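Local coordinates for protein chitooligosaccharidolytic beta-N-acetylglucosaminidase (Ostrinia furnacalis, PDB 3OZP) that hydrolyses chitooligosaccharides from their non-reducing ends, releasing one beta-linked N-acetylglucosamine unit at a time with a preference for shorter substrates, at residues A[398-403]-A[422-427]; A[410-415]-A[440-445]; A[271-276]-A[337-342]. All coordinates share one frame; numbering follows the deposited sequence.

Contact 1 of 3, residues A[398-403]-A[422-427]; sequences PLILWT and IIQVWT. With OAN (O-(2-acetamido-2-deoxy D-glucopyranosylidene) amino-N-phenylcarbamate), chain B.
Trp402 and Gln424 lie side by side on neighbouring parallel strands, both rising into the barrel interior with Ile400 and Ile422. Gln424 can be followed outward along the indole. Its CB rests between Ile400 CG2 and Trp402 CE3; CG, anti to the backbone N (chi1 -171°), passes beside the CE3-CZ3 rim of Trp402, and the extended chain then sets the amide over the CZ3-CH2 rim, planes 20° apart, with CD 3.3 Å from Trp402 CZ3. At the tip, OE1 accepts from His341 NE2, while NE2 donates to Glu498 and Ser447, so three bonds fix the amide's rotation. The strands 399-402 and 421-425 are the fifth and sixth of the TIM barrel of family 20 glycosidases, joined by backbone bonds such as Gln424 N to Leu401 O (2.8 Å). Beyond their C-terminal ends the ligand begins: its acetamido methyl CAH sits over the Trp402 face turned away from Gln424, 3.7 Å from Trp402 CD2, and also over a face of Trp426, 3.5 Å from Trp426 CE2. The two indoles stand at 90°, an offset edge-to-face pair with the edge of Trp402 toward Trp426, and CAH lies against a face of each. Trp426 is steadied by Thr403, whose carbonyl O receives Trp426 NE1 at 3.0 Å, and its far rim reaches the carbamate linker, CZ3 lying 3.3 Å from ligand OAQ.

Contact 2 of 3, residues A[410-415]-A[440-445]; sequences KHIDDY and KGYRLI
Tyr442 is met by two consecutive residues of 410-415, one on its ring face and one at its hydroxyl. Ile412 supplies the apolar half: CD1 stands over one face in a CH-pi contact, 3.8 Å from the ring centroid and 20° off the normal, while its other branch, CG2, touches CE1 of Tyr442 at 3.5 Å. With CG1 anti to the backbone N (chi1 -170°) and the chain extended beyond it, CD1 is carried out across the ring. Asp413 supplies the polar half. Its OD1 accepts a hydrogen bond from the Tyr442 hydroxyl, OH to OD1 2.8 Å, nearly in line with the carboxylate C-O bond, and the carboxylate and ring planes are only 23° apart. The same OD1 lies 2.9 Å from a water oxygen that also reaches Lys440 O, at 2.7 Å. The other oxygen, OD2, faces the ammonium of Lys440 in a long salt bridge, OD2 to NZ 3.7 Å, the lysine chain being bent at its last torsion.

Further out, the turn carrying Ile412 and Asp413 is closed by Asp414 N to His411 O and Tyr415 N to Ile412 O. On the other side, Gly441, with positive phi, is the C-prime residue of a Schellman motif that ends helix 432-439 and turns the chain through Tyr442 toward barrel strand 444-446. Ile423 of strand 421-425 touches both Ile412 and Tyr442. The contact thus joins the loop that follows strand 399-402 to the start of the seventh barrel strand. Tyrosine, lysine and water all address one solvent-side carboxylate, which would probably favour its ionised form; the distant ammonium likely adds a diffuse attraction, whereas the phenol bond is the directed one.

Contact 3 of 3, residues A[271-276]-A[337-342]; sequences RVLPEF and TDIFHM
Strands 271-276 and 340-342 run parallel, their axes 20° apart, and pair at Glu275 and His341, where Phe276 N donates to His341 O (3.2 Å) and His341 N makes a weak bond to Pro274 O. Glu275 and His341 rise together on one face of the sheet: the carboxylate stacks over the imidazole, planes 25° apart, with Glu275 CD 3.4 Å from His341 ND1. Neither polar end is spent on the other. Glu275 bonds His224 and Trp402, while His341 is held at ND1 by Gly343 N, at NE2 by the amide of strand 421-425 and through its ring by stacked His222. Toward the start of strand 271-276, Leu273 tucks CD1 against Ile339 CB at 4.0 Å, and Pro274 CD touches Thr337 CG2. Arg271, bent at chi3, swings its guanidinium to Asp338 in a bidentate, side-on salt bridge: NE meets the syn lone pair of Asp338 OD1 at 2.6 Å in the guanidinium plane, while the bond from NH1 to Asp338 OD2, 3.1 Å, is tilted out of it. A leucine in place of Arg271 would probably leave the Asp338 carboxylate without its two-pronged mate and Thr220, bonded by the third guanidinium nitrogen, without that partner. Val272 O and Thr337 N are bridged by a water, weakly on the Thr337 side, where the backbones have not yet paired. As third and fourth strands of the (beta/alpha)8 barrel they border the active site: the Glu275 side chain lies about 6 Å from that of Asp227.

Overall arrangement
The three contacts follow one another round the same barrel: contact 3 joins its third and fourth strands, contact 1 its fifth and sixth, and contact 2 reaches from the loop between those two to the seventh. Contacts 1 and 3, centres about 12 Å apart, are joined by a probable hydrogen bond, Ile400 O to Met342 N (2.8 Å), and by two side-chain bonds, Glu275 to Trp402 and His341 to Gln424. The Glu275 side chain is about 7 Å from the ligand; that of Trp426 is about 4 Å from those of Glu346 and Trp468. Contact 2, about 10 Å from contact 1 between centres, connects through Val425 N to Ile445 O (2.8 Å), a probable hydrogen bond, away from the site.

Contact 1 of 3, residues A[398-403]-A[422-427]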
loop_
_atom_site.group_PDB
_atom_site.type_symbol
_atom_site.label_atom_id
_atom_site.label_comp_id
_atom_site.label_asym_id
_atom_site.label_seq_id
_atom_site.Cartn_x
_atom_site.Cartn_y
_atom_site.Cartn_z
ATOM N N PRO A 398 -31.497 -5.068 -16.255
ATOM C CA PRO A 398 -30.385 -4.650 -17.099
ATOM C C PRO A 398 -29.160 -5.541 -16.905
ATOM O O PRO A 398 -28.839 -5.922 -15.774
ATOM C CB PRO A 398 -30.084 -3.229 -16.608
ATOM C CG PRO A 398 -31.340 -2.764 -15.986
ATOM C CD PRO A 398 -31.964 -3.976 -15.380
ATOM N N LEU A 399 -28.498 -5.874 -18.006
ATOM C CA LEU A 399 -27.288 -6.685 -17.964
ATOM C C LEU A 399 -26.104 -5.869 -18.452
ATOM O O LEU A 399 -26.256 -5.012 -19.330
ATOM C CB LEU A 399 -27.451 -7.954 -18.811
ATOM C CG LEU A 399 -28.650 -8.855 -18.489
ATOM C CD1 LEU A 399 -28.825 -9.940 -19.550
ATOM C CD2 LEU A 399 -28.556 -9.464 -17.085
ATOM N N ILE A 400 -24.935 -6.123 -17.866
ATOM C CA ILE A 400 -23.708 -5.446 -18.262
ATOM C C ILE A 400 -22.732 -6.411 -18.926
ATOM O O ILE A 400 -22.547 -7.550 -18.471
ATOM C CB ILE A 400 -22.995 -4.748 -17.067
ATOM C CG1 ILE A 400 -23.985 -3.923 -16.233
ATOM C CG2 ILE A 400 -21.842 -3.869 -17.562
ATOM C CD1 ILE A 400 -23.407 -3.372 -14.923
ATOM N N LEU A 401 -22.117 -5.931 -20.001
ATOM C CA LEU A 401 -21.015 -6.599 -20.671
ATOM C C LEU A 401 -19.857 -5.619 -20.833
ATOM O O LEU A 401 -20.082 -4.418 -20.997
ATOM C CB LEU A 401 -21.467 -7.093 -22.045
ATOM C CG LEU A 401 -21.795 -8.563 -22.346
ATOM C CD1 LEU A 401 -22.322 -9.385 -21.179
ATOM C CD2 LEU A 401 -22.708 -8.669 -23.579
ATOM N N TRP A 402 -18.624 -6.133 -20.781
ATOM C CA TRP A 402 -17.432 -5.344 -21.085
ATOM C C TRP A 402 -17.371 -5.054 -22.582
ATOM O O TRP A 402 -17.912 -5.826 -23.384
ATOM C CB TRP A 402 -16.161 -6.108 -20.697
ATOM C CG TRP A 402 -16.017 -6.384 -19.235
ATOM C CD1 TRP A 402 -16.242 -7.567 -18.601
ATOM C CD2 TRP A 402 -15.605 -5.459 -18.223
ATOM N NE1 TRP A 402 -15.994 -7.441 -17.257
ATOM C CE2 TRP A 402 -15.605 -6.155 -16.997
ATOM C CE3 TRP A 402 -15.233 -4.107 -18.236
ATOM C CZ2 TRP A 402 -15.260 -5.546 -15.791
ATOM C CZ3 TRP A 402 -14.875 -3.505 -17.042
ATOM C CH2 TRP A 402 -14.899 -4.222 -15.832
ATOM N N THR A 403 -16.709 -3.956 -22.954
ATOM C CA THR A 403 -16.333 -3.741 -24.358
ATOM C C THR A 403 -15.429 -4.880 -24.810
ATOM O O THR A 403 -14.523 -5.303 -24.077
ATOM C CB THR A 403 -15.608 -2.396 -24.620
ATOM O OG1 THR A 403 -14.551 -2.212 -23.674
ATOM C CG2 THR A 403 -16.564 -1.221 -24.552
ATOM N N ILE A 422 -26.211 -2.772 -20.911
ATOM C CA ILE A 422 -25.329 -1.654 -20.592
ATOM C C ILE A 422 -23.899 -2.091 -20.927
ATOM O O ILE A 422 -23.513 -3.223 -20.631
ATOM C CB ILE A 422 -25.415 -1.297 -19.087
ATOM C CG1 ILE A 422 -26.842 -0.880 -18.713
ATOM C CG2 ILE A 422 -24.385 -0.216 -18.709
ATOM C CD1 ILE A 422 -27.146 -0.956 -17.222
ATOM N N ILE A 423 -23.114 -1.207 -21.533
ATOM C CA ILE A 423 -21.739 -1.550 -21.889
ATOM C C ILE A 423 -20.746 -0.868 -20.944
ATOM O O ILE A 423 -20.778 0.360 -20.777
ATOM C CB ILE A 423 -21.412 -1.200 -23.373
ATOM C CG1 ILE A 423 -22.519 -1.685 -24.328
ATOM C CG2 ILE A 423 -20.036 -1.754 -23.778
ATOM C CD1 ILE A 423 -22.739 -3.202 -24.378
ATOM N N GLN A 424 -19.887 -1.668 -20.311
ATOM C CA GLN A 424 -18.818 -1.120 -19.478
ATOM C C GLN A 424 -17.570 -0.928 -20.323
ATOM O O GLN A 424 -16.972 -1.893 -20.799
ATOM C CB GLN A 424 -18.523 -1.993 -18.247
ATOM C CG GLN A 424 -17.555 -1.308 -17.264
ATOM C CD GLN A 424 -17.512 -1.943 -15.877
ATOM O OE1 GLN A 424 -18.123 -2.984 -15.624
ATOM N NE2 GLN A 424 -16.772 -1.308 -14.971
ATOM N N VAL A 425 -17.187 0.331 -20.496
ATOM C CA VAL A 425 -16.103 0.705 -21.387
ATOM C C VAL A 425 -14.774 0.700 -20.641
ATOM O O VAL A 425 -14.617 1.400 -19.648
ATOM C CB VAL A 425 -16.362 2.106 -21.997
ATOM C CG1 VAL A 425 -15.219 2.528 -22.897
ATOM C CG2 VAL A 425 -17.690 2.116 -22.760
ATOM N N TRP A 426 -13.820 -0.091 -21.125
ATOM C CA TRP A 426 -12.475 -0.082 -20.556
ATOM C C TRP A 426 -11.396 0.206 -21.603
ATOM O O TRP A 426 -10.206 0.034 -21.339
ATOM C CB TRP A 426 -12.189 -1.378 -19.784
ATOM C CG TRP A 426 -12.124 -2.602 -20.643
ATOM C CD1 TRP A 426 -13.176 -3.285 -21.174
ATOM C CD2 TRP A 426 -10.943 -3.291 -21.065
ATOM N NE1 TRP A 426 -12.728 -4.357 -21.905
ATOM C CE2 TRP A 426 -11.360 -4.385 -21.858
ATOM C CE3 TRP A 426 -9.571 -3.092 -20.851
ATOM C CZ2 TRP A 426 -10.455 -5.279 -22.438
ATOM C CZ3 TRP A 426 -8.672 -3.979 -21.431
ATOM C CH2 TRP A 426 -9.121 -5.061 -22.214
ATOM N N THR A 427 -11.819 0.649 -22.788
ATOM C CA THR A 427 -10.908 1.183 -23.803
ATOM C C THR A 427 -10.357 2.513 -23.284
ATOM O O THR A 427 -10.764 2.967 -22.221
ATOM C CB THR A 427 -11.649 1.454 -25.136
ATOM O OG1 THR A 427 -12.606 2.503 -24.947
ATOM C CG2 THR A 427 -12.365 0.214 -25.643
HETATM C CAH OAN B . -12.015 -6.120 -18.939
HETATM C CAG OAN B . -10.587 -6.369 -18.454
HETATM O OAN OAN B . -9.934 -5.455 -17.954
HETATM N NAI OAN B . -10.132 -7.629 -18.639
HETATM C CAB OAN B . -8.794 -8.101 -18.214
HETATM C CAC OAN B . -8.865 -8.358 -16.688
HETATM O OAJ OAN B . -9.288 -9.701 -16.447
HETATM C CAD OAN B . -7.522 -8.108 -16.041
HETATM O OAK OAN B . -7.604 -8.380 -14.638
HETATM C CAE OAN B . -7.195 -6.653 -16.295
HETATM C CAF OAN B . -5.893 -6.265 -15.602
HETATM O OAM OAN B . -5.611 -4.883 -15.837
HETATM O OAL OAN B . -7.043 -6.445 -17.721
HETATM C CAA OAN B . -7.767 -7.200 -18.622
HETATM N NAY OAN B . -7.524 -7.103 -19.929
HETATM O OAQ OAN B . -6.482 -6.126 -20.334
HETATM C CAP OAN B . -5.500 -6.588 -21.164
HETATM O OAR OAN B . -5.780 -7.223 -22.184
HETATM N NAO OAN B . -4.228 -6.283 -20.846
HETATM C CAS OAN B . -3.173 -6.647 -21.583
HETATM C CAT OAN B . -2.823 -5.919 -22.725
HETATM C CAU OAN B . -1.700 -6.288 -23.469
HETATM C CAV OAN B . -0.919 -7.374 -23.065
HETATM C CAW OAN B . -1.257 -8.093 -21.918
HETATM C CAX OAN B . -2.380 -7.723 -21.173
#

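Contact 2 of 3, residues A[410-415]-A[440-445]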
loop_
_atom_site.group_PDB
_atom_site.type_symbol
_atom_site.label_atom_id
_atom_site.label_comp_id
_atom_site.label_asym_id
_atom_site.label_seq_id
_atom_site.Cartn_x
_atom_site.Cartn_y
_atom_site.Cartn_z
ATOM N N LYS A 410 -20.064 -1.407 -34.744
ATOM C CA LYS A 410 -20.395 -1.725 -36.136
ATOM C C LYS A 410 -21.334 -2.928 -36.288
ATOM O O LYS A 410 -22.141 -2.964 -37.218
ATOM C CB LYS A 410 -19.121 -1.934 -36.961
ATOM C CG LYS A 410 -18.320 -0.661 -37.196
ATOM C CD LYS A 410 -16.967 -0.969 -37.807
ATOM C CE LYS A 410 -16.036 0.229 -37.721
ATOM N NZ LYS A 410 -14.642 -0.150 -38.093
ATOM N N HIS A 411 -21.233 -3.905 -35.385
ATOM C CA HIS A 411 -22.091 -5.091 -35.463
ATOM C C HIS A 411 -22.849 -5.439 -34.175
ATOM O O HIS A 411 -23.551 -6.451 -34.127
ATOM C CB HIS A 411 -21.312 -6.314 -35.984
ATOM C CG HIS A 411 -20.164 -6.734 -35.114
ATOM N ND1 HIS A 411 -18.929 -7.069 -35.627
ATOM C CD2 HIS A 411 -20.062 -6.876 -33.770
ATOM C CE1 HIS A 411 -18.117 -7.400 -34.639
ATOM N NE2 HIS A 411 -18.781 -7.292 -33.502
ATOM N N ILE A 412 -22.717 -4.602 -33.145
ATOM C CA ILE A 412 -23.320 -4.882 -31.834
ATOM C C ILE A 412 -24.826 -5.176 -31.897
ATOM O O ILE A 412 -25.321 -6.055 -31.184
ATOM C CB ILE A 412 -23.003 -3.763 -30.788
ATOM C CG1 ILE A 412 -23.434 -4.203 -29.380
ATOM C CG2 ILE A 412 -23.622 -2.422 -31.206
ATOM C CD1 ILE A 412 -22.979 -3.287 -28.253
ATOM N N ASP A 413 -25.540 -4.457 -32.764
ATOM C CA ASP A 413 -26.989 -4.619 -32.903
ATOM C C ASP A 413 -27.411 -5.978 -33.468
ATOM O O ASP A 413 -28.563 -6.369 -33.331
ATOM C CB ASP A 413 -27.592 -3.482 -33.737
ATOM C CG ASP A 413 -27.656 -2.169 -32.977
ATOM O OD1 ASP A 413 -27.711 -2.186 -31.724
ATOM O OD2 ASP A 413 -27.660 -1.110 -33.636
ATOM N N ASP A 414 -26.474 -6.691 -34.093
ATOM C CA ASP A 414 -26.723 -8.054 -34.566
ATOM C C ASP A 414 -26.827 -9.042 -33.407
ATOM O O ASP A 414 -27.374 -10.136 -33.567
ATOM C CB ASP A 414 -25.615 -8.516 -35.523
ATOM C CG ASP A 414 -25.531 -7.674 -36.785
ATOM O OD1 ASP A 414 -26.514 -6.979 -37.118
ATOM O OD2 ASP A 414 -24.476 -7.711 -37.449
ATOM N N TYR A 415 -26.309 -8.649 -32.244
ATOM C CA TYR A 415 -26.175 -9.559 -31.107
ATOM C C TYR A 415 -26.903 -9.077 -29.860
ATOM O O TYR A 415 -27.542 -9.867 -29.163
ATOM C CB TYR A 415 -24.693 -9.796 -30.800
ATOM C CG TYR A 415 -23.886 -10.156 -32.023
ATOM C CD1 TYR A 415 -24.070 -11.381 -32.667
ATOM C CD2 TYR A 415 -22.946 -9.271 -32.547
ATOM C CE1 TYR A 415 -23.338 -11.716 -33.799
ATOM C CE2 TYR A 415 -22.205 -9.596 -33.680
ATOM C CZ TYR A 415 -22.409 -10.817 -34.298
ATOM O OH TYR A 415 -21.682 -11.145 -35.416
ATOM N N LYS A 440 -25.323 4.739 -31.337
ATOM C CA LYS A 440 -26.266 3.634 -31.480
ATOM C C LYS A 440 -27.203 3.505 -30.278
ATOM O O LYS A 440 -27.968 2.543 -30.175
ATOM C CB LYS A 440 -25.527 2.322 -31.757
ATOM C CG LYS A 440 -24.801 2.327 -33.090
ATOM C CD LYS A 440 -24.546 0.933 -33.607
ATOM C CE LYS A 440 -24.328 0.946 -35.113
ATOM N NZ LYS A 440 -25.620 1.055 -35.847
ATOM N N GLY A 441 -27.137 4.476 -29.372
ATOM C CA GLY A 441 -28.076 4.562 -28.253
ATOM C C GLY A 441 -27.705 3.789 -26.998
ATOM O O GLY A 441 -28.483 3.753 -26.041
ATOM N N TYR A 442 -26.523 3.176 -26.990
ATOM C CA TYR A 442 -26.090 2.368 -25.841
ATOM C C TYR A 442 -25.734 3.198 -24.609
ATOM O O TYR A 442 -25.185 4.295 -24.718
ATOM C CB TYR A 442 -24.939 1.429 -26.222
ATOM C CG TYR A 442 -25.418 0.240 -27.023
ATOM C CD1 TYR A 442 -25.496 0.300 -28.415
ATOM C CD2 TYR A 442 -25.819 -0.935 -26.390
ATOM C CE1 TYR A 442 -25.952 -0.781 -29.156
ATOM C CE2 TYR A 442 -26.277 -2.026 -27.127
ATOM C CZ TYR A 442 -26.343 -1.937 -28.510
ATOM O OH TYR A 442 -26.793 -3.007 -29.247
ATOM N N ARG A 443 -26.076 2.662 -23.442
ATOM C CA ARG A 443 -25.714 3.266 -22.168
ATOM C C ARG A 443 -24.373 2.713 -21.710
ATOM O O ARG A 443 -24.084 1.528 -21.905
ATOM C CB ARG A 443 -26.783 3.011 -21.108
ATOM C CG ARG A 443 -28.170 3.490 -21.498
ATOM C CD ARG A 443 -29.120 2.321 -21.630
ATOM N NE ARG A 443 -29.829 2.072 -20.381
ATOM C CZ ARG A 443 -30.332 0.899 -20.011
ATOM N NH1 ARG A 443 -30.195 -0.175 -20.779
ATOM N NH2 ARG A 443 -30.965 0.801 -18.852
ATOM N N LEU A 444 -23.558 3.573 -21.107
ATOM C CA LEU A 444 -22.185 3.207 -20.775
ATOM C C LEU A 444 -21.839 3.393 -19.302
ATOM O O LEU A 444 -22.375 4.277 -18.629
ATOM C CB LEU A 444 -21.191 4.008 -21.624
ATOM C CG LEU A 444 -21.338 4.143 -23.143
ATOM C CD1 LEU A 444 -20.207 5.008 -23.668
ATOM C CD2 LEU A 444 -21.340 2.785 -23.845
ATOM N N ILE A 445 -20.952 2.530 -18.814
ATOM C CA ILE A 445 -20.255 2.748 -17.550
ATOM C C ILE A 445 -18.793 2.960 -17.919
ATOM O O ILE A 445 -18.186 2.116 -18.580
ATOM C CB ILE A 445 -20.417 1.556 -16.574
ATOM C CG1 ILE A 445 -21.872 1.445 -16.109
ATOM C CG2 ILE A 445 -19.463 1.701 -15.375
ATOM C CD1 ILE A 445 -22.251 0.078 -15.548
HETATM O O HOH W 1 -28.925 0.392 -31.401
#

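Contact 3 of 3, residues A[271-276]-A[337-342]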
loop_
_atom_site.group_PDB
_atom_site.type_symbol
_atom_site.label_atom_id
_atom_site.label_comp_id
_atom_site.label_asym_id
_atom_site.label_seq_id
_atom_site.Cartn_x
_atom_site.Cartn_y
_atom_site.Cartn_z
ATOM N N ARG A 271 -24.994 -0.269 -3.470
ATOM C CA ARG A 271 -25.472 -1.411 -4.241
ATOM C C ARG A 271 -24.323 -2.406 -4.429
ATOM O O ARG A 271 -23.265 -2.045 -4.942
ATOM C CB ARG A 271 -25.949 -0.893 -5.606
ATOM C CG ARG A 271 -26.164 -1.925 -6.702
ATOM C CD ARG A 271 -26.046 -1.268 -8.085
ATOM N NE ARG A 271 -27.247 -0.526 -8.480
ATOM C CZ ARG A 271 -27.313 0.790 -8.693
ATOM N NH1 ARG A 271 -28.463 1.337 -9.062
ATOM N NH2 ARG A 271 -26.245 1.567 -8.545
ATOM N N VAL A 272 -24.531 -3.649 -4.000
ATOM C CA VAL A 272 -23.542 -4.704 -4.218
ATOM C C VAL A 272 -23.925 -5.511 -5.458
ATOM O O VAL A 272 -24.871 -6.297 -5.444
ATOM C CB VAL A 272 -23.350 -5.602 -2.962
ATOM C CG1 VAL A 272 -22.301 -6.685 -3.224
ATOM C CG2 VAL A 272 -22.951 -4.755 -1.759
ATOM N N LEU A 273 -23.173 -5.293 -6.530
ATOM C CA LEU A 273 -23.498 -5.798 -7.856
ATOM C C LEU A 273 -22.545 -6.939 -8.242
ATOM O O LEU A 273 -21.352 -6.710 -8.448
ATOM C CB LEU A 273 -23.398 -4.644 -8.867
ATOM C CG LEU A 273 -24.077 -4.699 -10.238
ATOM C CD1 LEU A 273 -23.954 -3.339 -10.937
ATOM C CD2 LEU A 273 -23.522 -5.806 -11.130
ATOM N N PRO A 274 -23.071 -8.178 -8.337
ATOM C CA PRO A 274 -22.214 -9.323 -8.649
ATOM C C PRO A 274 -21.916 -9.448 -10.137
ATOM O O PRO A 274 -22.768 -9.117 -10.971
ATOM C CB PRO A 274 -23.056 -10.518 -8.193
ATOM C CG PRO A 274 -24.472 -10.069 -8.409
ATOM C CD PRO A 274 -24.470 -8.585 -8.097
ATOM N N GLU A 275 -20.714 -9.916 -10.457
ATOM C CA GLU A 275 -20.374 -10.320 -11.813
ATOM C C GLU A 275 -20.032 -11.802 -11.869
ATOM O O GLU A 275 -19.192 -12.286 -11.097
ATOM C CB GLU A 275 -19.191 -9.519 -12.369
ATOM C CG GLU A 275 -18.812 -9.910 -13.805
ATOM C CD GLU A 275 -17.544 -9.246 -14.312
ATOM O OE1 GLU A 275 -17.019 -8.334 -13.637
ATOM O OE2 GLU A 275 -17.053 -9.643 -15.391
ATOM N N PHE A 276 -20.688 -12.521 -12.778
ATOM C CA PHE A 276 -20.178 -13.815 -13.191
ATOM C C PHE A 276 -19.657 -13.696 -14.614
ATOM O O PHE A 276 -20.430 -13.687 -15.572
ATOM C CB PHE A 276 -21.211 -14.944 -13.078
ATOM C CG PHE A 276 -20.631 -16.291 -13.400
ATOM C CD1 PHE A 276 -19.906 -16.993 -12.437
ATOM C CD2 PHE A 276 -20.764 -16.837 -14.673
ATOM C CE1 PHE A 276 -19.330 -18.224 -12.735
ATOM C CE2 PHE A 276 -20.195 -18.073 -14.984
ATOM C CZ PHE A 276 -19.475 -18.766 -14.011
ATOM N N THR A 337 -29.356 -5.873 -5.614
ATOM C CA THR A 337 -28.942 -5.418 -6.939
ATOM C C THR A 337 -30.092 -5.396 -7.939
ATOM O O THR A 337 -30.941 -6.290 -7.961
ATOM C CB THR A 337 -27.742 -6.215 -7.514
ATOM O OG1 THR A 337 -27.183 -5.495 -8.622
ATOM C CG2 THR A 337 -28.150 -7.620 -7.968
ATOM N N ASP A 338 -30.091 -4.349 -8.756
ATOM C CA ASP A 338 -31.076 -4.133 -9.808
ATOM C C ASP A 338 -30.466 -4.478 -11.161
ATOM O O ASP A 338 -31.148 -4.446 -12.185
ATOM C CB ASP A 338 -31.525 -2.666 -9.797
ATOM C CG ASP A 338 -30.351 -1.688 -9.802
ATOM O OD1 ASP A 338 -29.326 -1.969 -9.140
ATOM O OD2 ASP A 338 -30.449 -0.627 -10.460
ATOM N N ILE A 339 -29.175 -4.803 -11.151
ATOM C CA ILE A 339 -28.395 -5.015 -12.371
ATOM C C ILE A 339 -27.492 -6.236 -12.199
ATOM O O ILE A 339 -27.027 -6.520 -11.097
ATOM C CB ILE A 339 -27.520 -3.769 -12.696
ATOM C CG1 ILE A 339 -28.375 -2.501 -12.834
ATOM C CG2 ILE A 339 -26.728 -3.981 -13.970
ATOM C CD1 ILE A 339 -27.566 -1.203 -12.736
ATOM N N PHE A 340 -27.243 -6.954 -13.287
ATOM C CA PHE A 340 -26.345 -8.104 -13.262
ATOM C C PHE A 340 -25.253 -7.931 -14.311
ATOM O O PHE A 340 -25.535 -7.574 -15.459
ATOM C CB PHE A 340 -27.140 -9.394 -13.494
ATOM C CG PHE A 340 -26.341 -10.660 -13.308
ATOM C CD1 PHE A 340 -26.424 -11.684 -14.248
ATOM C CD2 PHE A 340 -25.526 -10.840 -12.191
ATOM C CE1 PHE A 340 -25.703 -12.865 -14.086
ATOM C CE2 PHE A 340 -24.799 -12.019 -12.023
ATOM C CZ PHE A 340 -24.889 -13.032 -12.971
ATOM N N HIS A 341 -24.006 -8.164 -13.909
ATOM C CA HIS A 341 -22.870 -8.074 -14.818
ATOM C C HIS A 341 -22.529 -9.485 -15.290
ATOM O O HIS A 341 -22.332 -10.396 -14.471
ATOM C CB HIS A 341 -21.678 -7.426 -14.104
ATOM C CG HIS A 341 -20.636 -6.861 -15.024
ATOM N ND1 HIS A 341 -20.026 -7.599 -16.015
ATOM C CD2 HIS A 341 -20.069 -5.631 -15.073
ATOM C CE1 HIS A 341 -19.147 -6.845 -16.649
ATOM N NE2 HIS A 341 -19.150 -5.646 -16.092
ATOM N N MET A 342 -22.465 -9.667 -16.606
ATOM C CA MET A 342 -22.215 -10.987 -17.191
ATOM C C MET A 342 -20.857 -11.093 -17.885
ATOM O O MET A 342 -20.577 -12.069 -18.581
ATOM C CB MET A 342 -23.363 -11.388 -18.124
ATOM C CG MET A 342 -24.702 -11.473 -17.405
ATOM S SD MET A 342 -26.054 -12.164 -18.379
ATOM C CE MET A 342 -25.626 -13.903 -18.391
HETATM O O HOH W 2 -26.994 -7.159 -3.869
#